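Local coordinates for protein malate synthase (Haloferax volcanii, PDB 3OYZ) that catalyses the magnesium-dependent Claisen condensation of acetyl-CoA with glyoxylate, and the hydrolysis that follows, to make malate in the glyoxylate cycle, at residues 211-216 with 245-250; 351-356 with 390-395. All coordinates share one frame; numbering follows the deposited sequence.

Overall arrangement
Contact 1 and contact 2 each join two helices through largely buried side chains, each with one acidic residue at a less buried margin, but they share no element and lie about 27 Å apart, centre to centre. Contact 1 ties helix 210-223 to helix 238-249, two neighbouring helices on the outside of the TIM barrel, at a face where other subunits of the trimer pack. Its chemistry is polar and charged: an arginine held by an aspartate and an asparagine. Contact 2 belongs to the C-terminal part after the barrel and joins helix 343-358 to helix 389-395 beside the active site, with no other chain touching it. There two aromatic side chains do the work beside a glutamate.

Contact 1: residues 211-216 with 245-250; sequences ELRHNT and MTDNQA
R213 reaches from helix 210-223 to helix 238-249, a polar link between successive outer helices of the TIM barrel, and spends one nitrogen, NH1, on two acceptors. The charged link is a salt bridge: R213 NH1 lies 2.8 Å from D247 OD2, on its anti lone pair and close to the guanidinium plane, with a fairly straight N-H...O angle of 165°. A water extends it, accepting from R213 NH2 at 2.8 Å and donating to D247 OD2. K251 is a second cationic partner, so an aspartate suits this place by answering both charges.

The neutral link is a hydrogen bond from R213 NH1 to N248 OD1, also 2.8 Å but more bent, at 147°, and tilted from the guanidinium plane. The bend at chi3 (-85°) turns the guanidinium toward helix 238-249. Asparagine fits because OD1 accepts while ND2 donates to D229.

A leucine in place of R213 would probably leave D247 without this cationic mate and N248 OD1 without this charged donor. Arginine suits the site because NH1 can give one hydrogen to each of D247 and N248 while NH2 serves A208 O and the water; D247 probably offsets the cost of burying its charge close to R244.

Contact 2: residues 351-356 with 390-395; sequences EEFEAA and ATYQAA
Aromatic packing between two helices makes this contact, in the C-terminal part of the enzyme, where helix 343-358 lies against helix 389-395 just after D388, the predicted proton acceptor. F353 and Y392 meet at the point where the two backbones come closest, their CA atoms 7.1 Å apart.

The closest approach of the two aromatic residues is F353 CD2 to Y392 CB, 3.7 Å. F353 CD2 and CE2 meet that methylene obliquely, with CD2 also near the start of the tyrosine ring. The ring planes are only 28° apart but slid past one another, with centroids separated by 5.9 Å, so there is little overlap. In both residues CG stands anti to the backbone N (chi1 168° in F353), which sends each ring out from its own helix into the space between the two. F353 also packs on M366 and W387 of the two-stranded antiparallel sheet, an apolar setting that suits a phenylalanine.

Y392 crosses F353 at about a right angle and carries its hydroxyl toward E354, at the less buried margin, where Y392 OH lies 3.4 Å from E354 OE2. The extended chain of E354 carries its carboxylate there, the carboxylate and ring planes standing 56° apart. Tyrosine fits this place because its ring can pack inside while its hydroxyl comes to lie near the carboxylate of E354.

On its far side helix 389-395 meets helix 190-197 of the barrel, with A390 touching V191, D192 and the bound pyruvate. The aromatic part of the contact rests on dispersion and exclusion of water, and since the side chain of F353 comes within about 4 Å of that of D388 at their nearest atoms, this apolar packing borders the predicted proton acceptor.

Contact 1: residues 211-216 with 245-250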
ATOM      1  N   GLU A 211       1.204  -4.382   2.790  1.00 31.79           N
ATOM      2  CA  GLU A 211       1.065  -2.917   2.957  1.00 32.04           C
ATOM      3  C   GLU A 211       1.283  -2.436   4.370  1.00 29.26           C
ATOM      4  O   GLU A 211       1.889  -1.370   4.564  1.00 29.41           O
ATOM      5  CB  GLU A 211      -0.299  -2.364   2.501  1.00 34.22           C
ATOM      6  CG  GLU A 211      -0.619  -2.699   1.033  1.00 45.38           C
ATOM      7  CD  GLU A 211      -1.241  -4.088   0.822  1.00 51.09           C
ATOM      8  OE1 GLU A 211      -1.343  -4.902   1.797  1.00 60.28           O
ATOM      9  OE2 GLU A 211      -1.579  -4.390  -0.349  1.00 52.37           O
ATOM     10  N   LEU A 212       0.844  -3.226   5.350  1.00 30.29           N
ATOM     11  CA  LEU A 212       1.136  -2.853   6.727  1.00 29.36           C
ATOM     12  C   LEU A 212       2.639  -2.735   6.955  1.00 28.52           C
ATOM     13  O   LEU A 212       3.082  -1.798   7.584  1.00 28.69           O
ATOM     14  CB  LEU A 212       0.530  -3.836   7.728  1.00 26.48           C
ATOM     15  CG  LEU A 212       0.912  -3.635   9.178  1.00 31.54           C
ATOM     16  CD1 LEU A 212       0.557  -2.269   9.821  1.00 33.19           C
ATOM     17  CD2 LEU A 212       0.543  -4.839  10.070  1.00 30.29           C
ATOM     18  N   ARG A 213       3.395  -3.705   6.452  1.00 29.71           N
ATOM     19  CA  ARG A 213       4.828  -3.760   6.655  1.00 28.48           C
ATOM     20  C   ARG A 213       5.511  -2.650   5.877  1.00 27.23           C
ATOM     21  O   ARG A 213       6.354  -1.967   6.456  1.00 29.09           O
ATOM     22  CB  ARG A 213       5.319  -5.159   6.206  1.00 27.86           C
ATOM     23  CG  ARG A 213       4.882  -6.303   7.144  1.00 32.21           C
ATOM     24  CD  ARG A 213       5.591  -7.614   6.706  1.00 39.29           C
ATOM     25  NE  ARG A 213       4.823  -8.251   5.652  1.00 37.49           N
ATOM     26  CZ  ARG A 213       5.268  -8.809   4.533  1.00 37.81           C
ATOM     27  NH1 ARG A 213       6.563  -8.933   4.224  1.00 36.72           N
ATOM     28  NH2 ARG A 213       4.348  -9.360   3.755  1.00 37.19           N
ATOM     29  N   HIS A 214       5.036  -2.388   4.654  1.00 28.53           N
ATOM     30  CA  HIS A 214       5.466  -1.214   3.923  1.00 29.11           C
ATOM     31  C   HIS A 214       5.274   0.087   4.719  1.00 28.13           C
ATOM     32  O   HIS A 214       6.216   0.882   4.877  1.00 26.37           O
ATOM     33  CB  HIS A 214       4.810  -1.051   2.546  1.00 28.22           C
ATOM     34  CG  HIS A 214       5.213   0.216   1.850  1.00 31.20           C
ATOM     35  ND1 HIS A 214       6.336   0.293   1.038  1.00 31.77           N
ATOM     36  CD2 HIS A 214       4.687   1.461   1.882  1.00 29.75           C
ATOM     37  CE1 HIS A 214       6.411   1.509   0.521  1.00 32.83           C
ATOM     38  NE2 HIS A 214       5.451   2.253   1.047  1.00 33.69           N
ATOM     39  N   ASN A 215       4.063   0.305   5.195  1.00 27.99           N
ATOM     40  CA  ASN A 215       3.756   1.518   5.992  1.00 28.28           C
ATOM     41  C   ASN A 215       4.487   1.664   7.320  1.00 24.45           C
ATOM     42  O   ASN A 215       4.816   2.795   7.684  1.00 27.79           O
ATOM     43  CB  ASN A 215       2.244   1.592   6.210  1.00 29.26           C
ATOM     44  CG  ASN A 215       1.486   1.700   4.869  1.00 31.30           C
ATOM     45  OD1 ASN A 215       2.073   1.953   3.793  1.00 27.10           O
ATOM     46  ND2 ASN A 215       0.240   1.276   4.903  1.00 28.28           N
ATOM     47  N   THR A 216       4.820   0.533   7.970  1.00 25.58           N
ATOM     48  CA  THR A 216       5.527   0.580   9.263  1.00 27.54           C
ATOM     49  C   THR A 216       7.007   0.857   8.960  1.00 27.11           C
ATOM     50  O   THR A 216       7.620   1.706   9.555  1.00 28.43           O
ATOM     51  CB  THR A 216       5.414  -0.768   9.923  1.00 26.43           C
ATOM     52  OG1 THR A 216       3.991  -0.986  10.069  1.00 31.23           O
ATOM     53  CG2 THR A 216       6.157  -0.698  11.346  1.00 24.31           C
ATOM     54  N   MET A 245      11.483 -13.235   6.244  1.00 32.60           N
ATOM     55  CA  MET A 245      12.530 -12.243   6.569  1.00 32.35           C
ATOM     56  C   MET A 245      13.120 -11.609   5.333  1.00 35.01           C
ATOM     57  O   MET A 245      13.337 -10.400   5.305  1.00 35.00           O
ATOM     58  CB  MET A 245      13.647 -12.853   7.421  1.00 30.70           C
ATOM     59  CG  MET A 245      13.099 -13.135   8.829  1.00 31.92           C
ATOM     60  SD  MET A 245      14.541 -13.782   9.816  1.00 39.77           S
ATOM     61  CE  MET A 245      14.629 -15.494   9.272  1.00 37.62           C
ATOM     62  N   THR A 246      13.352 -12.415   4.297  1.00 35.52           N
ATOM     63  CA  THR A 246      13.838 -11.887   3.032  1.00 36.64           C
ATOM     64  C   THR A 246      12.816 -10.939   2.422  1.00 37.50           C
ATOM     65  O   THR A 246      13.225  -9.890   1.946  1.00 38.66           O
ATOM     66  CB  THR A 246      14.121 -13.014   2.037  1.00 37.64           C
ATOM     67  OG1 THR A 246      15.172 -13.814   2.580  1.00 41.69           O
ATOM     68  CG2 THR A 246      14.543 -12.420   0.725  1.00 35.37           C
ATOM     69  N   ASP A 247      11.541 -11.320   2.408  1.00 37.53           N
ATOM     70  CA  ASP A 247      10.491 -10.404   1.936  1.00 39.58           C
ATOM     71  C   ASP A 247      10.446  -9.078   2.741  1.00 36.71           C
ATOM     72  O   ASP A 247      10.432  -8.011   2.147  1.00 37.03           O
ATOM     73  CB  ASP A 247       9.148 -11.116   2.040  1.00 40.33           C
ATOM     74  CG  ASP A 247       8.096 -10.479   1.147  1.00 52.53           C
ATOM     75  OD1 ASP A 247       8.172 -10.681  -0.081  1.00 62.22           O
ATOM     76  OD2 ASP A 247       7.202  -9.744   1.617  1.00 54.84           O
ATOM     77  N   ASN A 248      10.518  -9.136   4.072  1.00 35.60           N
ATOM     78  CA  ASN A 248      10.657  -7.960   4.943  1.00 33.93           C
ATOM     79  C   ASN A 248      11.831  -7.071   4.632  1.00 33.03           C
ATOM     80  O   ASN A 248      11.637  -5.868   4.498  1.00 32.30           O
ATOM     81  CB  ASN A 248      10.776  -8.305   6.440  1.00 32.88           C
ATOM     82  CG  ASN A 248       9.569  -9.013   6.955  1.00 32.57           C
ATOM     83  OD1 ASN A 248       8.474  -9.012   6.326  1.00 35.12           O
ATOM     84  ND2 ASN A 248       9.739  -9.631   8.118  1.00 34.23           N
ATOM     85  N   GLN A 249      13.014  -7.646   4.431  1.00 31.18           N
ATOM     86  CA  GLN A 249      14.249  -6.899   4.228  1.00 32.34           C
ATOM     87  C   GLN A 249      14.086  -6.120   2.915  1.00 31.66           C
ATOM     88  O   GLN A 249      14.664  -5.035   2.758  1.00 34.45           O
ATOM     89  CB  GLN A 249      15.455  -7.877   4.197  1.00 33.98           C
ATOM     90  CG  GLN A 249      15.782  -8.444   5.623  1.00 33.48           C
ATOM     91  CD  GLN A 249      16.507  -9.818   5.592  1.00 35.65           C
ATOM     92  OE1 GLN A 249      17.010 -10.229   4.549  1.00 40.23           O
ATOM     93  NE2 GLN A 249      16.554 -10.499   6.712  1.00 39.16           N
ATOM     94  N   ALA A 250      13.341  -6.649   1.966  1.00 31.87           N
ATOM     95  CA  ALA A 250      13.171  -5.891   0.703  1.00 34.45           C
ATOM     96  C   ALA A 250      12.213  -4.695   0.845  1.00 35.06           C
ATOM     97  O   ALA A 250      12.152  -3.864  -0.066  1.00 35.20           O
ATOM     98  CB  ALA A 250      12.711  -6.775  -0.440  1.00 36.07           C
TER
HETATM   99  O   HOH W   1       4.323 -10.905   1.421  1.00 61.21           O

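Contact 2: residues 351-356 with 390-395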
ATOM      1  N   GLU A 351     -12.025 -23.235  22.126  1.00 67.34           N
ATOM      2  CA  GLU A 351     -12.275 -23.894  23.429  1.00 68.45           C
ATOM      3  C   GLU A 351     -11.026 -24.536  24.020  1.00 67.68           C
ATOM      4  O   GLU A 351     -10.680 -24.249  25.169  1.00 66.52           O
ATOM      5  CB  GLU A 351     -13.432 -24.883  23.350  1.00 68.22           C
ATOM      6  CG  GLU A 351     -14.783 -24.161  23.261  1.00 72.68           C
ATOM      7  CD  GLU A 351     -15.916 -25.022  22.713  1.00 76.89           C
ATOM      8  OE1 GLU A 351     -17.055 -24.522  22.637  1.00 80.57           O
ATOM      9  OE2 GLU A 351     -15.713 -26.194  22.329  1.00 77.68           O
ATOM     10  N   GLU A 352     -10.310 -25.304  23.198  1.00 68.35           N
ATOM     11  CA  GLU A 352      -8.960 -25.768  23.546  1.00 68.87           C
ATOM     12  C   GLU A 352      -8.029 -24.643  24.023  1.00 68.90           C
ATOM     13  O   GLU A 352      -7.336 -24.795  25.034  1.00 69.47           O
ATOM     14  CB  GLU A 352      -8.290 -26.580  22.421  1.00 69.19           C
ATOM     15  CG  GLU A 352      -6.840 -26.967  22.795  1.00 70.90           C
ATOM     16  CD  GLU A 352      -5.990 -27.668  21.730  1.00 73.99           C
ATOM     17  OE1 GLU A 352      -4.758 -27.741  21.972  1.00 76.61           O
ATOM     18  OE2 GLU A 352      -6.492 -28.142  20.682  1.00 71.23           O
ATOM     19  N   PHE A 353      -7.981 -23.513  23.313  1.00 69.16           N
ATOM     20  CA  PHE A 353      -7.118 -22.415  23.765  1.00 67.93           C
ATOM     21  C   PHE A 353      -7.594 -21.785  25.083  1.00 68.63           C
ATOM     22  O   PHE A 353      -6.769 -21.504  25.966  1.00 67.57           O
ATOM     23  CB  PHE A 353      -6.893 -21.304  22.714  1.00 67.51           C
ATOM     24  CG  PHE A 353      -6.261 -20.087  23.313  1.00 61.29           C
ATOM     25  CD1 PHE A 353      -4.886 -20.040  23.506  1.00 58.68           C
ATOM     26  CD2 PHE A 353      -7.056 -19.072  23.826  1.00 59.88           C
ATOM     27  CE1 PHE A 353      -4.289 -18.965  24.119  1.00 61.04           C
ATOM     28  CE2 PHE A 353      -6.489 -17.988  24.441  1.00 55.96           C
ATOM     29  CZ  PHE A 353      -5.100 -17.936  24.605  1.00 60.08           C
ATOM     30  N   GLU A 354      -8.898 -21.507  25.142  1.00 70.31           N
ATOM     31  CA  GLU A 354      -9.674 -20.983  26.282  1.00 72.80           C
ATOM     32  C   GLU A 354      -9.314 -21.716  27.598  1.00 73.90           C
ATOM     33  O   GLU A 354      -8.930 -21.070  28.591  1.00 73.84           O
ATOM     34  CB  GLU A 354     -11.154 -21.141  25.889  1.00 73.57           C
ATOM     35  CG  GLU A 354     -12.288 -20.391  26.599  1.00 78.16           C
ATOM     36  CD  GLU A 354     -13.652 -20.596  25.892  1.00 83.88           C
ATOM     37  OE1 GLU A 354     -14.207 -21.724  25.857  1.00 85.62           O
ATOM     38  OE2 GLU A 354     -14.205 -19.618  25.335  1.00 85.04           O
ATOM     39  N   ALA A 355      -9.426 -23.050  27.579  1.00 74.12           N
ATOM     40  CA  ALA A 355      -9.006 -23.964  28.649  1.00 74.79           C
ATOM     41  C   ALA A 355      -7.522 -23.827  29.049  1.00 75.10           C
ATOM     42  O   ALA A 355      -7.206 -23.736  30.243  1.00 75.58           O
ATOM     43  CB  ALA A 355      -9.355 -25.414  28.271  1.00 73.85           C
ATOM     44  N   ALA A 356      -6.605 -23.797  28.080  1.00 75.17           N
ATOM     45  CA  ALA A 356      -5.180 -23.584  28.369  1.00 75.61           C
ATOM     46  C   ALA A 356      -4.894 -22.278  29.126  1.00 76.33           C
ATOM     47  O   ALA A 356      -4.164 -22.274  30.130  1.00 76.11           O
ATOM     48  CB  ALA A 356      -4.330 -23.692  27.092  1.00 75.47           C
ATOM     49  N   ALA A 390      -4.633 -13.264  21.288  1.00 42.59           N
ATOM     50  CA  ALA A 390      -4.768 -12.604  19.971  1.00 42.22           C
ATOM     51  C   ALA A 390      -5.224 -13.621  18.915  1.00 41.14           C
ATOM     52  O   ALA A 390      -6.078 -13.353  18.079  1.00 37.62           O
ATOM     53  CB  ALA A 390      -3.439 -11.966  19.576  1.00 39.79           C
ATOM     54  N   THR A 391      -4.605 -14.795  18.924  1.00 40.30           N
ATOM     55  CA  THR A 391      -4.928 -15.811  17.949  1.00 41.16           C
ATOM     56  C   THR A 391      -6.392 -16.220  18.110  1.00 40.88           C
ATOM     57  O   THR A 391      -7.130 -16.459  17.135  1.00 38.62           O
ATOM     58  CB  THR A 391      -4.072 -17.107  18.170  1.00 43.33           C
ATOM     59  OG1 THR A 391      -2.739 -16.766  18.540  1.00 43.33           O
ATOM     60  CG2 THR A 391      -4.057 -17.986  16.933  1.00 42.97           C
ATOM     61  N   TYR A 392      -6.766 -16.414  19.369  1.00 40.42           N
ATOM     62  CA  TYR A 392      -8.135 -16.678  19.683  1.00 41.45           C
ATOM     63  C   TYR A 392      -9.051 -15.578  19.126  1.00 42.13           C
ATOM     64  O   TYR A 392     -10.062 -15.858  18.467  1.00 40.48           O
ATOM     65  CB  TYR A 392      -8.200 -16.711  21.217  1.00 42.97           C
ATOM     66  CG  TYR A 392      -9.594 -16.813  21.721  1.00 48.21           C
ATOM     67  CD1 TYR A 392     -10.275 -18.018  21.643  1.00 53.98           C
ATOM     68  CD2 TYR A 392     -10.235 -15.725  22.295  1.00 54.44           C
ATOM     69  CE1 TYR A 392     -11.556 -18.140  22.111  1.00 56.91           C
ATOM     70  CE2 TYR A 392     -11.550 -15.825  22.735  1.00 54.35           C
ATOM     71  CZ  TYR A 392     -12.195 -17.045  22.644  1.00 59.74           C
ATOM     72  OH  TYR A 392     -13.481 -17.213  23.099  1.00 60.15           O
ATOM     73  N   GLN A 393      -8.770 -14.305  19.446  1.00 41.03           N
ATOM     74  CA  GLN A 393      -9.636 -13.214  18.966  1.00 41.49           C
ATOM     75  C   GLN A 393      -9.708 -13.227  17.430  1.00 40.54           C
ATOM     76  O   GLN A 393     -10.801 -13.162  16.808  1.00 41.05           O
ATOM     77  CB  GLN A 393      -9.027 -11.886  19.494  1.00 43.11           C
ATOM     78  CG  GLN A 393      -9.171 -11.693  20.987  1.00 46.96           C
ATOM     79  CD  GLN A 393     -10.643 -11.751  21.414  1.00 58.82           C
ATOM     80  OE1 GLN A 393     -11.557 -11.407  20.648  1.00 57.71           O
ATOM     81  NE2 GLN A 393     -10.884 -12.228  22.637  1.00 55.85           N
ATOM     82  N   ALA A 394      -8.548 -13.369  16.784  1.00 38.28           N
ATOM     83  CA  ALA A 394      -8.543 -13.413  15.307  1.00 39.15           C
ATOM     84  C   ALA A 394      -9.310 -14.552  14.674  1.00 41.06           C
ATOM     85  O   ALA A 394      -9.920 -14.382  13.607  1.00 39.92           O
ATOM     86  CB  ALA A 394      -7.107 -13.379  14.716  1.00 39.90           C
ATOM     87  N   ALA A 395      -9.235 -15.734  15.297  1.00 43.07           N
ATOM     88  CA  ALA A 395      -9.957 -16.920  14.780  1.00 45.05           C
ATOM     89  C   ALA A 395     -11.476 -16.740  14.811  1.00 45.02           C
ATOM     90  O   ALA A 395     -12.177 -17.439  14.115  1.00 46.78           O
ATOM     91  CB  ALA A 395      -9.622 -18.194  15.617  1.00 44.16           C
TER